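Local coordinates for protein RNA-dependent RNA Polymerase (Bombyx mori cytoplasmic polyhedrosis virus, PDB 6TZ0) that probably catalyses RNA-templated RNA synthesis in transcription and genome replication of a double-stranded RNA virus, making plus strands conservatively and later the complementary minus strands, at residues 260-264 with 322-328; 396-400 with 510-516; 906-911 with 1005-1011. All blocks are in the same frame, centred on the assembly; numbering follows the deposited sequence.

Contact 1 of 3, residues 260-264 with 322-328; sequences ALHNV and SKTQNDV
Val264, near the end of helix 257-264, packs against the start of helix 325-339, whose first turn is closed by a capping box made by Thr324 and Asp327. The contact sets helix 257-264, from the N-terminal family region, against the loop and first turn of helix 325-339, and it illustrates how one helix can rest on the capped beginning of another without any hydrogen bond between the two segments.

The apolar part is carried mainly by two valines and a leucine. Val264 CG2 meets Val328 CG2 at 3.7 Å, the two side chains meeting at a slant. The other methyl of Val264, CG1, lies anti to the backbone N (chi1 167°) and is thereby turned to the loop, where it touches Lys323 O; CG2 is also near Thr324 O, so the two branches touch successive carbonyl oxygens of the backbone leading into the helix. Val328 has its own second branch engaged, CG1 lying 4.0 Å from Ala260 CB. Next to Ala260, Leu261 sets its CD1 against the aliphatic CG of Gln325, 3.8 Å away. The extended Gln325 chain carries its amide beyond this contact, where NE2 makes a weak hydrogen bond to Val728 O.

One polar side chain joins in: Ser322 OG sits 3.8 Å from Val264 CG2 and makes a weak hydrogen bond to Ala318 O in the preceding helix 309-320.

The hydrogen bonds of the box lie within 322-328. Thr324 OG1 accepts from Asp327 N, and Asp327 OD2 accepts in return from Thr324 N and also from Lys323 N, which should fix the carboxylate's rotation. Lys323 N reaches the anti lone pair of Asp327 OD2 at 2.9 Å, and Thr324 N meets OD2 from above the carboxylate plane, 52° out of it.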
# COMPACT_ATOMS: atom_id res chain seq x y z
N ALA A 260 -8.31 -34.60 10.81
CA ALA A 260 -9.62 -34.91 11.37
C ALA A 260 -10.63 -35.25 10.28
O ALA A 260 -11.38 -36.23 10.39
CB ALA A 260 -10.12 -33.73 12.20
N LEU A 261 -10.64 -34.47 9.20
CA LEU A 261 -11.55 -34.71 8.09
C LEU A 261 -11.17 -35.95 7.30
O LEU A 261 -12.04 -36.59 6.70
CB LEU A 261 -11.58 -33.47 7.20
CG LEU A 261 -12.70 -33.29 6.18
CD1 LEU A 261 -14.02 -33.08 6.88
CD2 LEU A 261 -12.36 -32.11 5.32
N HIS A 262 -9.88 -36.31 7.29
CA HIS A 262 -9.46 -37.61 6.79
C HIS A 262 -10.06 -38.75 7.60
O HIS A 262 -10.61 -39.70 7.04
CB HIS A 262 -7.94 -37.70 6.80
CG HIS A 262 -7.42 -39.08 6.55
ND1 HIS A 262 -7.44 -39.67 5.30
CD2 HIS A 262 -6.85 -39.99 7.38
CE1 HIS A 262 -6.92 -40.88 5.38
NE2 HIS A 262 -6.56 -41.10 6.63
N ASN A 263 -9.97 -38.67 8.93
CA ASN A 263 -10.50 -39.74 9.76
C ASN A 263 -12.02 -39.77 9.83
O ASN A 263 -12.57 -40.76 10.32
CB ASN A 263 -9.93 -39.67 11.18
CG ASN A 263 -8.51 -40.18 11.26
OD1 ASN A 263 -8.17 -41.18 10.64
ND2 ASN A 263 -7.68 -39.51 12.03
N VAL A 264 -12.71 -38.71 9.37
CA VAL A 264 -14.17 -38.78 9.24
C VAL A 264 -14.58 -39.85 8.23
O VAL A 264 -15.46 -40.68 8.51
CB VAL A 264 -14.75 -37.40 8.88
CG1 VAL A 264 -16.19 -37.51 8.45
CG2 VAL A 264 -14.68 -36.51 10.08
N SER A 322 -15.16 -36.69 16.16
CA SER A 322 -15.83 -36.08 15.02
C SER A 322 -16.32 -37.17 14.08
O SER A 322 -15.60 -38.13 13.79
CB SER A 322 -14.89 -35.12 14.29
OG SER A 322 -13.78 -35.81 13.75
N LYS A 323 -17.56 -37.03 13.61
CA LYS A 323 -18.19 -38.01 12.74
C LYS A 323 -18.72 -37.43 11.45
O LYS A 323 -18.83 -38.16 10.46
CB LYS A 323 -19.34 -38.72 13.47
CG LYS A 323 -18.90 -39.79 14.44
CD LYS A 323 -18.73 -39.26 15.84
CE LYS A 323 -18.42 -40.37 16.81
NZ LYS A 323 -17.09 -40.99 16.50
N THR A 324 -19.09 -36.16 11.42
CA THR A 324 -19.54 -35.48 10.22
C THR A 324 -18.52 -34.42 9.83
O THR A 324 -17.52 -34.21 10.51
CB THR A 324 -20.92 -34.87 10.43
OG1 THR A 324 -20.86 -33.89 11.47
CG2 THR A 324 -21.92 -35.93 10.83
N GLN A 325 -18.77 -33.76 8.70
CA GLN A 325 -17.96 -32.61 8.33
C GLN A 325 -18.27 -31.42 9.22
O GLN A 325 -17.39 -30.60 9.50
CB GLN A 325 -18.20 -32.27 6.86
CG GLN A 325 -17.31 -31.17 6.31
CD GLN A 325 -17.68 -30.81 4.89
OE1 GLN A 325 -18.62 -31.37 4.34
NE2 GLN A 325 -16.99 -29.85 4.32
N ASN A 326 -19.51 -31.33 9.71
CA ASN A 326 -19.89 -30.22 10.58
C ASN A 326 -19.22 -30.33 11.93
O ASN A 326 -18.99 -29.31 12.59
CB ASN A 326 -21.41 -30.17 10.74
CG ASN A 326 -22.12 -29.93 9.44
OD1 ASN A 326 -21.56 -29.33 8.53
ND2 ASN A 326 -23.36 -30.37 9.35
N ASP A 327 -18.88 -31.55 12.36
CA ASP A 327 -18.15 -31.73 13.60
C ASP A 327 -16.76 -31.12 13.51
O ASP A 327 -16.31 -30.41 14.42
CB ASP A 327 -18.06 -33.21 13.95
CG ASP A 327 -19.39 -33.79 14.32
OD1 ASP A 327 -20.29 -33.01 14.71
OD2 ASP A 327 -19.54 -35.03 14.27
N VAL A 328 -16.07 -31.38 12.39
CA VAL A 328 -14.74 -30.84 12.17
C VAL A 328 -14.82 -29.33 12.01
O VAL A 328 -13.94 -28.61 12.50
CB VAL A 328 -14.11 -31.51 10.94
CG1 VAL A 328 -12.68 -31.03 10.72
CG2 VAL A 328 -14.16 -33.00 11.10

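Contact 2 of 3, residues 396-400 with 510-516; sequences YLSSF and IYDLNDN
Phe400 and Ile510 form the apolar centre of this contact: Ile510 CD1 lies over one face of the phenyl ring, 4.0 Å above its plane and displaced toward the rim. Ile510 CD1 also touches Leu397 CD2 at 3.9 Å, and both partners meet the isoleucine side chain at about a right angle. Leu513 CD1 comes to the edge of the ring instead, 3.8 Å from Phe400 CD1, the two side chains running antiparallel alongside one another. Within 396-400 itself, Phe400 CE2 lies 3.5 Å above one face of the Tyr396 ring.

Within the central polymerase domain, the contact brings the end of helix 389-397 and the turn after it against the loop that follows helix 501-508. A type I beta turn from Leu397 to Phe400 presents the phenyl ring to that loop, and Ser399 OG donates to Tyr396 O, just before the turn. Phe566 of helix 557-573 also touches Leu397 and Ile510.

The polar side is made by Asn514, whose amide approaches the phenyl obliquely, its plane turned 72° from the ring. Tyr396 OH comes within 3.1 Å of Asn514 ND2, but the angle is too poor for a hydrogen bond.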
# COMPACT_ATOMS: atom_id res chain seq x y z
N TYR A 396 6.15 -17.69 -21.31
CA TYR A 396 4.73 -17.37 -21.23
C TYR A 396 4.47 -15.88 -21.35
O TYR A 396 3.50 -15.48 -22.01
CB TYR A 396 4.15 -17.90 -19.93
CG TYR A 396 2.68 -17.63 -19.78
CD1 TYR A 396 1.74 -18.31 -20.53
CD2 TYR A 396 2.22 -16.69 -18.86
CE1 TYR A 396 0.39 -18.06 -20.39
CE2 TYR A 396 0.89 -16.44 -18.71
CZ TYR A 396 -0.03 -17.13 -19.47
OH TYR A 396 -1.36 -16.87 -19.32
N LEU A 397 5.31 -15.03 -20.75
CA LEU A 397 5.03 -13.60 -20.74
C LEU A 397 5.32 -12.91 -22.06
O LEU A 397 4.70 -11.88 -22.34
CB LEU A 397 5.81 -12.92 -19.62
CG LEU A 397 5.38 -13.22 -18.19
CD1 LEU A 397 6.35 -12.59 -17.22
CD2 LEU A 397 3.97 -12.72 -17.94
N SER A 398 6.22 -13.43 -22.89
CA SER A 398 6.61 -12.75 -24.11
C SER A 398 5.55 -12.83 -25.20
O SER A 398 5.67 -12.12 -26.20
CB SER A 398 7.92 -13.32 -24.63
OG SER A 398 7.77 -14.67 -25.00
N SER A 399 4.53 -13.66 -25.03
CA SER A 399 3.43 -13.70 -25.98
C SER A 399 2.38 -12.63 -25.72
O SER A 399 1.42 -12.53 -26.50
CB SER A 399 2.79 -15.09 -25.95
OG SER A 399 2.28 -15.36 -24.66
N PHE A 400 2.53 -11.83 -24.67
CA PHE A 400 1.57 -10.79 -24.34
C PHE A 400 2.07 -9.39 -24.66
O PHE A 400 1.29 -8.44 -24.52
CB PHE A 400 1.22 -10.85 -22.85
CG PHE A 400 0.38 -12.04 -22.47
CD1 PHE A 400 -0.99 -12.01 -22.62
CD2 PHE A 400 0.97 -13.18 -21.97
CE1 PHE A 400 -1.76 -13.10 -22.27
CE2 PHE A 400 0.21 -14.27 -21.62
CZ PHE A 400 -1.16 -14.23 -21.78
N ILE A 510 -2.11 -6.71 -18.30
CA ILE A 510 -2.22 -8.15 -18.50
C ILE A 510 -3.41 -8.75 -17.78
O ILE A 510 -3.81 -9.88 -18.08
CB ILE A 510 -0.89 -8.83 -18.09
CG1 ILE A 510 -0.72 -10.19 -18.76
CG2 ILE A 510 -0.82 -9.00 -16.59
CD1 ILE A 510 0.67 -10.76 -18.68
N TYR A 511 -4.03 -8.01 -16.85
CA TYR A 511 -5.23 -8.51 -16.19
C TYR A 511 -6.42 -8.60 -17.13
O TYR A 511 -7.33 -9.39 -16.89
CB TYR A 511 -5.62 -7.63 -15.01
CG TYR A 511 -4.61 -7.52 -13.91
CD1 TYR A 511 -4.22 -8.63 -13.19
CD2 TYR A 511 -4.12 -6.29 -13.51
CE1 TYR A 511 -3.32 -8.54 -12.16
CE2 TYR A 511 -3.22 -6.18 -12.47
CZ TYR A 511 -2.83 -7.32 -11.81
OH TYR A 511 -1.94 -7.23 -10.77
N ASP A 512 -6.44 -7.80 -18.19
CA ASP A 512 -7.50 -7.83 -19.17
C ASP A 512 -7.26 -8.86 -20.26
O ASP A 512 -8.04 -8.92 -21.22
CB ASP A 512 -7.66 -6.45 -19.81
CG ASP A 512 -8.13 -5.42 -18.82
OD1 ASP A 512 -8.83 -5.78 -17.85
OD2 ASP A 512 -7.80 -4.23 -19.00
N LEU A 513 -6.22 -9.67 -20.14
CA LEU A 513 -5.85 -10.61 -21.18
C LEU A 513 -5.86 -12.05 -20.71
O LEU A 513 -5.68 -12.96 -21.52
CB LEU A 513 -4.46 -10.27 -21.73
CG LEU A 513 -4.31 -8.89 -22.36
CD1 LEU A 513 -2.88 -8.71 -22.77
CD2 LEU A 513 -5.23 -8.73 -23.53
N ASN A 514 -6.07 -12.29 -19.41
CA ASN A 514 -6.11 -13.63 -18.85
C ASN A 514 -7.27 -13.72 -17.88
O ASN A 514 -8.03 -12.76 -17.68
CB ASN A 514 -4.82 -13.99 -18.12
CG ASN A 514 -3.65 -14.12 -19.02
OD1 ASN A 514 -2.67 -13.40 -18.90
ND2 ASN A 514 -3.74 -15.06 -19.95
N ASP A 515 -7.38 -14.88 -17.25
CA ASP A 515 -8.34 -15.13 -16.18
C ASP A 515 -7.66 -15.69 -14.93
O ASP A 515 -8.31 -16.34 -14.12
CB ASP A 515 -9.44 -16.08 -16.64
CG ASP A 515 -8.89 -17.38 -17.22
OD1 ASP A 515 -7.66 -17.48 -17.44
OD2 ASP A 515 -9.68 -18.31 -17.45
N ASN A 516 -6.36 -15.45 -14.77
CA ASN A 516 -5.62 -16.04 -13.66
C ASN A 516 -5.17 -15.00 -12.64
O ASN A 516 -4.07 -15.09 -12.09
CB ASN A 516 -4.45 -16.87 -14.19
CG ASN A 516 -3.54 -16.11 -15.10
OD1 ASN A 516 -3.66 -14.91 -15.26
ND2 ASN A 516 -2.62 -16.83 -15.74

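Contact 3 of 3, residues 906-911 with 1005-1011; sequences LLLIDL and KTRDYKI
Leu906 opens the contact by setting CD1 against Ile1011, with CG2 of the isoleucine 3.7 Å away and the side chains crossing at about a right angle. In the C-terminal region of the polymerase, helix 902-911 here receives the irregular loop that follows helix 996-1004, and Tyr1009 projects from that loop across the helix. Its hydroxyl end reaches the backbone: Tyr1009 OH lies 3.2 Å from Leu906 O.

Leu907 lies over one face of the Tyr1009 ring, offset toward its rim. With CG anti to the backbone N (chi1 -175°), its CD1 is carried over the ring in a CH-pi contact, 3.8 Å from the Tyr1009 centroid and 21° off the ring normal, while CB lies over CE2 of the same ring. CD1 also touches Thr1006 CG2; Thr1006 OG1 is hydrogen-bonded to Ile1002 O of helix 996-1004.

A turn later, Asp910 comes to the tyrosine at the ring edge, OD2 lying in plane and 3.5 Å from Tyr1009 OH. Asp910 OD2 is also 4.2 Å from Lys1005 NZ, opposite charges near each other but beyond a salt bridge. Leu911 completes the series on the hydrocarbon part of that lysine, its CD2 resting 3.9 Å from Lys1005 CG.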
# COMPACT_ATOMS: atom_id res chain seq x y z
N LEU A 906 -35.87 11.45 18.95
CA LEU A 906 -36.15 12.20 17.74
C LEU A 906 -35.92 13.69 17.92
O LEU A 906 -35.45 14.36 17.00
CB LEU A 906 -37.57 11.91 17.27
CG LEU A 906 -37.70 10.47 16.78
CD1 LEU A 906 -39.14 10.10 16.49
CD2 LEU A 906 -36.84 10.26 15.55
N LEU A 907 -36.20 14.22 19.12
CA LEU A 907 -35.85 15.60 19.45
C LEU A 907 -34.35 15.80 19.46
O LEU A 907 -33.86 16.84 19.01
CB LEU A 907 -36.48 15.95 20.80
CG LEU A 907 -36.46 17.33 21.45
CD1 LEU A 907 -37.76 17.53 22.16
CD2 LEU A 907 -35.34 17.38 22.47
N LEU A 908 -33.60 14.81 19.94
CA LEU A 908 -32.14 14.89 19.95
C LEU A 908 -31.56 14.87 18.54
O LEU A 908 -30.67 15.65 18.23
CB LEU A 908 -31.59 13.74 20.80
CG LEU A 908 -30.09 13.54 21.02
CD1 LEU A 908 -29.87 13.07 22.43
CD2 LEU A 908 -29.58 12.48 20.07
N ILE A 909 -32.05 13.97 17.68
CA ILE A 909 -31.54 13.93 16.32
C ILE A 909 -32.05 15.12 15.50
O ILE A 909 -31.41 15.52 14.52
CB ILE A 909 -31.88 12.56 15.67
CG1 ILE A 909 -31.05 12.33 14.41
CG2 ILE A 909 -33.34 12.45 15.31
CD1 ILE A 909 -29.57 12.29 14.67
N ASP A 910 -33.16 15.74 15.92
CA ASP A 910 -33.64 16.94 15.26
C ASP A 910 -32.81 18.16 15.63
O ASP A 910 -32.49 18.99 14.77
CB ASP A 910 -35.11 17.17 15.62
CG ASP A 910 -35.81 18.16 14.72
OD1 ASP A 910 -35.20 18.65 13.74
OD2 ASP A 910 -36.99 18.47 14.99
N LEU A 911 -32.44 18.29 16.91
CA LEU A 911 -31.76 19.49 17.37
C LEU A 911 -30.26 19.48 17.13
O LEU A 911 -29.61 20.50 17.42
CB LEU A 911 -32.03 19.71 18.86
CG LEU A 911 -33.46 20.13 19.17
CD1 LEU A 911 -33.67 20.15 20.65
CD2 LEU A 911 -33.77 21.48 18.56
N LYS A 1005 -38.51 24.04 20.65
CA LYS A 1005 -38.86 22.68 20.25
C LYS A 1005 -39.18 21.76 21.42
O LYS A 1005 -39.49 20.59 21.19
CB LYS A 1005 -37.71 22.07 19.43
CG LYS A 1005 -37.41 22.79 18.13
CD LYS A 1005 -38.55 22.61 17.14
CE LYS A 1005 -38.27 23.33 15.83
NZ LYS A 1005 -37.16 22.69 15.07
N THR A 1006 -39.14 22.24 22.67
CA THR A 1006 -39.35 21.37 23.82
C THR A 1006 -40.57 21.78 24.64
O THR A 1006 -40.63 21.51 25.84
CB THR A 1006 -38.11 21.33 24.71
OG1 THR A 1006 -37.76 22.66 25.12
CG2 THR A 1006 -36.94 20.68 23.99
N ARG A 1007 -41.56 22.42 24.02
CA ARG A 1007 -42.78 22.73 24.75
C ARG A 1007 -43.72 21.53 24.79
O ARG A 1007 -44.01 20.98 25.86
CB ARG A 1007 -43.47 23.95 24.14
CG ARG A 1007 -42.70 25.24 24.33
CD ARG A 1007 -43.42 26.41 23.70
NE ARG A 1007 -44.71 26.66 24.33
CZ ARG A 1007 -44.88 27.43 25.41
NH1 ARG A 1007 -46.09 27.60 25.91
NH2 ARG A 1007 -43.84 28.02 25.98
N ASP A 1008 -44.19 21.10 23.62
CA ASP A 1008 -44.96 19.87 23.49
C ASP A 1008 -44.23 18.81 22.69
O ASP A 1008 -44.05 17.69 23.17
CB ASP A 1008 -46.32 20.16 22.84
CG ASP A 1008 -47.24 20.97 23.73
OD1 ASP A 1008 -47.11 20.87 24.96
OD2 ASP A 1008 -48.09 21.71 23.19
N TYR A 1009 -43.78 19.18 21.48
CA TYR A 1009 -43.00 18.35 20.57
C TYR A 1009 -43.73 17.05 20.22
O TYR A 1009 -43.41 15.96 20.69
CB TYR A 1009 -41.59 18.06 21.11
CG TYR A 1009 -40.69 17.48 20.04
CD1 TYR A 1009 -40.18 18.28 19.03
CD2 TYR A 1009 -40.37 16.13 20.02
CE1 TYR A 1009 -39.37 17.77 18.05
CE2 TYR A 1009 -39.56 15.60 19.03
CZ TYR A 1009 -39.07 16.43 18.05
OH TYR A 1009 -38.26 15.93 17.06
N LYS A 1010 -44.79 17.22 19.44
CA LYS A 1010 -45.30 16.08 18.69
C LYS A 1010 -44.27 15.69 17.63
O LYS A 1010 -43.53 16.52 17.10
CB LYS A 1010 -46.64 16.41 18.02
CG LYS A 1010 -47.86 16.16 18.89
CD LYS A 1010 -48.11 17.26 19.90
CE LYS A 1010 -48.58 18.53 19.22
NZ LYS A 1010 -48.94 19.59 20.20
N ILE A 1011 -44.22 14.40 17.34
CA ILE A 1011 -43.32 13.90 16.29
C ILE A 1011 -43.95 14.21 14.93
O ILE A 1011 -45.12 13.89 14.71
CB ILE A 1011 -43.09 12.41 16.46
CG1 ILE A 1011 -42.42 12.13 17.81
CG2 ILE A 1011 -42.22 11.88 15.34
CD1 ILE A 1011 -42.43 10.68 18.21

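How the contacts relate
From the N terminus, contact 1 is the first to close, bringing 322-328 back to 260-264 after 57 intervening residues and joining helix 257-264 to the start of helix 325-339. Contact 2 then closes a longer loop of 109 residues, from 396-400 to 510-516, wholly inside the central polymerase domain. Contact 3 closes a loop of 93 residues in the C-terminal region, tying helix 902-911 to the loop after helix 996-1004. The three loops follow one another in series, so none nests in or crosses another. Contacts 2 and 3 lie on opposite sides of the chain's centre, their centres 62 Å apart, and contact 1 is about 24 Å from contact 2 at the nearest atoms.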